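Phenylalanine hydroxylase (Colwellia psychrerythraea, PDB 2V27) probably catalyses the iron- and tetrahydrobiopterin-dependent hydroxylation of L-phenylalanine to L-tyrosine with molecular oxygen. Local coordinates at residues F91-L94 with L95-K99; M226-K229 with V230-D234. One frame throughout, in Å; residues are numbered along the deposited sequence. Where two conformers were deposited one is given.

Interaction 1 of 2, residues F91-L94 with L95-K99; sequences FFRL and LSEKK. With SO4 (sulfate ion), chain F.
Phe91 and Leu95, one turn apart on the buried side of helix 88-96, form the packed part of this local contact. With chi1 at -176°, Phe91 turns its ring beside its own carbonyl carbon and offers one face to Leu95. In one of its two conformers, Leu95 places CD1 over that face, 3.8 Å from the ring centroid, in a CH-pi contact. Flat aromatic and branched aliphatic groups suit this side, where Phe91, Leu94 and Leu95 touch Pro101 of strand 99-103. The helix then ends in a Schellman motif: Lys98 N bonds to Leu95 O, and the positive phi of Lys98 (59°) turns the chain so that Lys99 N comes back to Leu94 O at 2.9 Å. Glu97 N is an additional donor to Leu94 O (2.9 Å), from the opposite face of its carbonyl plane. Ser96, short enough to fold back on the last turn, bonds through OG to Arg93 O at 2.7 Å. The outer side is polar and looser. Arg93, bent at chi2 and chi3, brings NH1 edge-on to Glu97 OE1 at 2.9 Å, the guanidinium and carboxylate planes 74° apart. The extended Lys99 sends NZ to the same OE1 from the other face. A lysine in place of Glu97 would probably leave Arg93 and Lys99 without their shared carboxylate and put a third positive charge beside them. Arg93 NH2 also pairs with Glu90. A sulfate, probably from the crystallisation liquor, accepts Arg93 NH1 at O1 (2.9 Å) and Lys99 NZ at O3 (2.8 Å), and bonds to Tyr80 OH.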
loop_
_atom_site.group_PDB
_atom_site.type_symbol
_atom_site.label_atom_id
_atom_site.label_comp_id
_atom_site.label_asym_id
_atom_site.label_seq_id
_atom_site.Cartn_x
_atom_site.Cartn_y
_atom_site.Cartn_z
ATOM N N PHE B 91 -9.949 15.486 -20.002
ATOM C CA PHE B 91 -10.433 15.703 -18.638
ATOM C C PHE B 91 -10.422 17.190 -18.251
ATOM O O PHE B 91 -11.433 17.729 -17.776
ATOM C CB PHE B 91 -9.577 14.902 -17.659
ATOM C CG PHE B 91 -10.078 14.994 -16.250
ATOM C CD1 PHE B 91 -11.079 14.123 -15.794
ATOM C CD2 PHE B 91 -9.554 15.960 -15.380
ATOM C CE1 PHE B 91 -11.557 14.216 -14.478
ATOM C CE2 PHE B 91 -10.039 16.061 -14.068
ATOM C CZ PHE B 91 -11.016 15.183 -13.627
ATOM N N PHE B 92 -9.284 17.858 -18.461
ATOM C CA PHE B 92 -9.181 19.298 -18.219
ATOM C C PHE B 92 -10.224 20.094 -19.052
ATOM O O PHE B 92 -10.902 20.991 -18.550
ATOM C CB PHE B 92 -7.764 19.852 -18.461
ATOM C CG PHE B 92 -6.773 19.375 -17.447
ATOM C CD1 PHE B 92 -5.767 18.512 -17.810
ATOM C CD2 PHE B 92 -6.825 19.850 -16.152
ATOM C CE1 PHE B 92 -4.827 18.067 -16.854
ATOM C CE2 PHE B 92 -5.863 19.414 -15.176
ATOM C CZ PHE B 92 -4.907 18.524 -15.553
ATOM N N ARG B 93 -10.327 19.760 -20.333
ATOM C CA ARG B 93 -11.294 20.453 -21.196
ATOM C C ARG B 93 -12.714 20.313 -20.648
ATOM O O ARG B 93 -13.461 21.342 -20.517
ATOM C CB ARG B 93 -11.207 19.874 -22.607
ATOM C CG ARG B 93 -11.985 20.684 -23.664
ATOM C CD ARG B 93 -13.428 20.174 -23.832
ATOM N NE ARG B 93 -13.528 18.865 -24.473
ATOM C CZ ARG B 93 -14.682 18.331 -24.856
ATOM N NH1 ARG B 93 -15.789 19.031 -24.669
ATOM N NH2 ARG B 93 -14.737 17.131 -25.442
ATOM N N LEU B 94 -13.107 19.083 -20.303
ATOM C CA LEU B 94 -14.467 18.903 -19.723
ATOM C C LEU B 94 -14.684 19.716 -18.454
ATOM O O LEU B 94 -15.685 20.445 -18.357
ATOM C CB LEU B 94 -14.848 17.436 -19.563
ATOM C CG LEU B 94 -14.872 16.705 -20.926
ATOM C CD1 LEU B 94 -14.846 15.198 -20.595
ATOM C CD2 LEU B 94 -16.157 17.072 -21.733
ATOM N N LEU B 95 -13.780 19.614 -17.488
ATOM C CA LEU B 95 -13.966 20.431 -16.265
ATOM C C LEU B 95 -14.015 21.922 -16.574
ATOM O O LEU B 95 -14.782 22.675 -15.931
ATOM C CB LEU B 95 -12.914 20.166 -15.184
ATOM C CG LEU B 95 -13.266 19.077 -14.174
ATOM C CD1 LEU B 95 -13.368 17.702 -14.825
ATOM C CD2 LEU B 95 -12.183 19.133 -13.052
ATOM N N SER B 96 -13.196 22.371 -17.533
ATOM C CA SER B 96 -13.180 23.801 -17.863
ATOM C C SER B 96 -14.511 24.263 -18.426
ATOM O O SER B 96 -14.790 25.464 -18.399
ATOM C CB SER B 96 -12.061 24.190 -18.841
ATOM O OG SER B 96 -12.353 23.765 -20.154
ATOM N N GLU B 97 -15.281 23.304 -18.948
ATOM C CA GLU B 97 -16.621 23.540 -19.498
ATOM C C GLU B 97 -17.733 23.167 -18.506
ATOM O O GLU B 97 -18.912 23.107 -18.875
ATOM C CB GLU B 97 -16.798 22.797 -20.809
ATOM C CG GLU B 97 -15.874 23.271 -21.939
ATOM C CD GLU B 97 -16.058 22.497 -23.263
ATOM O OE1 GLU B 97 -16.681 21.414 -23.286
ATOM O OE2 GLU B 97 -15.554 23.008 -24.273
ATOM N N LYS B 98 -17.373 22.920 -17.233
ATOM C CA LYS B 98 -18.361 22.562 -16.184
ATOM C C LYS B 98 -19.124 21.279 -16.559
ATOM O O LYS B 98 -20.318 21.107 -16.266
ATOM C CB LYS B 98 -19.286 23.740 -15.779
ATOM C CG LYS B 98 -18.506 25.023 -15.548
ATOM C CD LYS B 98 -19.330 26.304 -15.488
ATOM C CE LYS B 98 -20.321 26.273 -14.387
ATOM N NZ LYS B 98 -21.092 27.613 -14.243
ATOM N N LYS B 99 -18.361 20.341 -17.126
ATOM C CA LYS B 99 -18.813 19.000 -17.428
ATOM C C LYS B 99 -17.968 18.008 -16.610
ATOM O O LYS B 99 -16.747 17.917 -16.783
ATOM C CB LYS B 99 -18.651 18.743 -18.928
ATOM C CG LYS B 99 -19.604 19.606 -19.784
ATOM C CD LYS B 99 -19.089 19.688 -21.212
ATOM C CE LYS B 99 -19.976 20.739 -21.978
ATOM N NZ LYS B 99 -19.496 20.942 -23.394
HETATM S S SO4 F . -19.112 18.210 -25.931
HETATM O O1 SO4 F . -17.969 17.340 -25.502
HETATM O O2 SO4 F . -19.841 17.418 -26.946
HETATM O O3 SO4 F . -19.993 18.570 -24.815
HETATM O O4 SO4 F . -18.515 19.458 -26.516
#

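Interaction 2 of 2, residues M226-K229 with V230-D234; sequences MLTK and VSDLD
Asp232 turns its carboxylate back onto Thr228 and Lys229, and hydrogen bonds to that one group dominate the contact. OD2 takes Thr228 N at 2.8 Å nearly in line with its C-O bond, and Lys229 N at 3.2 Å from well above the carboxylate plane. In the conformer of Thr228 described, one of two, OG1 also bonds to the syn lone pair of OD2, though the very short length of 2.5 Å is doubtful. The two backbone N-H groups and the Lys229 ammonium should favour the ionised acid. An aspartate fits because its chain is just long enough: chi1 of -65° sets CG beside its own N. The charged pairing uses the other oxygen. Lys229 lays its methylenes past Ser231 OG and brings NZ to the anti side of OD1 at 2.6 Å; NZ also donates to Ser231 OG at 2.8 Å. A water that donates to Asp234 OD2 accepts a weak bond from the same ammonium. Apolar packing lies beneath. Leu227 CD1 meets Leu233 CG at 3.8 Å, the two side chains crossing at about a right angle, and Leu233 rests on Phe136 and Tyr139 of helix 134-147. Leu227 also packs on the loop residues Tyr180 and Phe205 and on Leu171 of strand 170-173. Bonds from Asp232 N to Lys229 O (2.9 Å), Leu233 N to Val230 O and Asp234 N to Ser231 O make a run of overlapping type I turns, by which the chain leaving strand 223-227 of the mixed sheet is led into the helical turns of 233-237.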
loop_
_atom_site.group_PDB
_atom_site.type_symbol
_atom_site.label_atom_id
_atom_site.label_comp_id
_atom_site.label_asym_id
_atom_site.label_seq_id
_atom_site.Cartn_x
_atom_site.Cartn_y
_atom_site.Cartn_z
ATOM N N MET B 226 -5.691 19.473 5.330
ATOM C CA MET B 226 -6.947 19.964 5.874
ATOM C C MET B 226 -7.191 21.442 5.593
ATOM O O MET B 226 -6.363 22.289 5.957
ATOM C CB MET B 226 -6.965 19.756 7.375
ATOM C CG MET B 226 -6.655 18.302 7.814
ATOM S SD MET B 226 -6.805 18.135 9.632
ATOM C CE MET B 226 -5.344 19.008 10.152
ATOM N N LEU B 227 -8.336 21.745 4.984
ATOM C CA LEU B 227 -8.878 23.110 5.006
ATOM C C LEU B 227 -9.635 23.302 6.321
ATOM O O LEU B 227 -9.755 22.379 7.104
ATOM C CB LEU B 227 -9.844 23.321 3.818
ATOM C CG LEU B 227 -9.348 22.955 2.403
ATOM C CD1 LEU B 227 -10.557 23.076 1.418
ATOM C CD2 LEU B 227 -8.211 23.828 1.937
ATOM N N THR B 228 -10.185 24.490 6.549
ATOM C CA THR B 228 -11.110 24.670 7.675
ATOM C C THR B 228 -12.581 24.695 7.246
ATOM O O THR B 228 -13.491 24.507 8.076
ATOM C CB THR B 228 -10.830 25.974 8.407
ATOM O OG1 THR B 228 -11.141 27.075 7.537
ATOM C CG2 THR B 228 -9.369 26.020 8.910
ATOM N N LYS B 229 -12.826 24.981 5.963
ATOM C CA LYS B 229 -14.182 25.002 5.383
ATOM C C LYS B 229 -13.983 24.827 3.878
ATOM O O LYS B 229 -12.916 25.187 3.368
ATOM C CB LYS B 229 -14.912 26.345 5.659
ATOM C CG LYS B 229 -14.103 27.572 5.406
ATOM C CD LYS B 229 -14.810 28.908 5.804
ATOM C CE LYS B 229 -13.995 30.165 5.297
ATOM N NZ LYS B 229 -13.368 30.274 3.833
ATOM N N VAL B 230 -14.984 24.292 3.193
ATOM C CA VAL B 230 -14.896 24.143 1.723
ATOM C C VAL B 230 -14.661 25.492 1.042
ATOM O O VAL B 230 -13.968 25.555 0.024
ATOM C CB VAL B 230 -16.170 23.432 1.227
ATOM C CG1 VAL B 230 -16.228 23.428 -0.320
ATOM C CG2 VAL B 230 -16.192 22.012 1.741
ATOM N N SER B 231 -15.216 26.579 1.601
ATOM C CA SER B 231 -15.018 27.854 0.927
ATOM C C SER B 231 -13.558 28.324 1.011
ATOM O O SER B 231 -13.186 29.266 0.288
ATOM C CB SER B 231 -15.965 28.907 1.452
ATOM O OG SER B 231 -15.710 29.127 2.817
ATOM N N ASP B 232 -12.704 27.617 1.773
ATOM C CA ASP B 232 -11.250 27.890 1.661
ATOM C C ASP B 232 -10.674 27.647 0.252
ATOM O O ASP B 232 -9.624 28.202 -0.134
ATOM C CB ASP B 232 -10.415 27.139 2.723
ATOM C CG ASP B 232 -10.723 27.601 4.180
ATOM O OD1 ASP B 232 -11.322 28.679 4.369
ATOM O OD2 ASP B 232 -10.363 26.872 5.139
ATOM N N LEU B 233 -11.372 26.843 -0.536
ATOM C CA LEU B 233 -10.945 26.645 -1.929
ATOM C C LEU B 233 -11.010 27.946 -2.743
ATOM O O LEU B 233 -10.364 28.043 -3.786
ATOM C CB LEU B 233 -11.780 25.544 -2.622
ATOM C CG LEU B 233 -11.652 24.119 -2.054
ATOM C CD1 LEU B 233 -12.800 23.204 -2.599
ATOM C CD2 LEU B 233 -10.276 23.575 -2.336
ATOM N N ASP B 234 -11.835 28.895 -2.316
ATOM C CA ASP B 234 -11.863 30.207 -3.003
ATOM C C ASP B 234 -10.481 30.818 -3.212
ATOM O O ASP B 234 -10.216 31.370 -4.282
ATOM C CB ASP B 234 -12.746 31.211 -2.291
ATOM C CG ASP B 234 -14.189 30.797 -2.227
ATOM O OD1 ASP B 234 -14.619 29.808 -2.895
ATOM O OD2 ASP B 234 -14.910 31.469 -1.449
HETATM O O HOH W 1 -13.602 32.221 1.220
#

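Interaction 1 closes a helix and interaction 2 leads into one, and the two lie apart: their centres are 22 Å from each other and their nearest atoms about 11 Å, without touching. Helix 134-147 runs between them as common ground, since Leu95 packs on Thr140 and Tyr143 while Leu233 packs on Phe136 and Tyr139. The iron held by His122, His127 and Glu167 is nearer the first. The side chain of Phe91 comes within about 8 Å of the metal, that of Leu233 within about 13 Å. Neither contact supplies a metal ligand; in both, apolar residues face inward and the salt-bridged ends sit toward the surface.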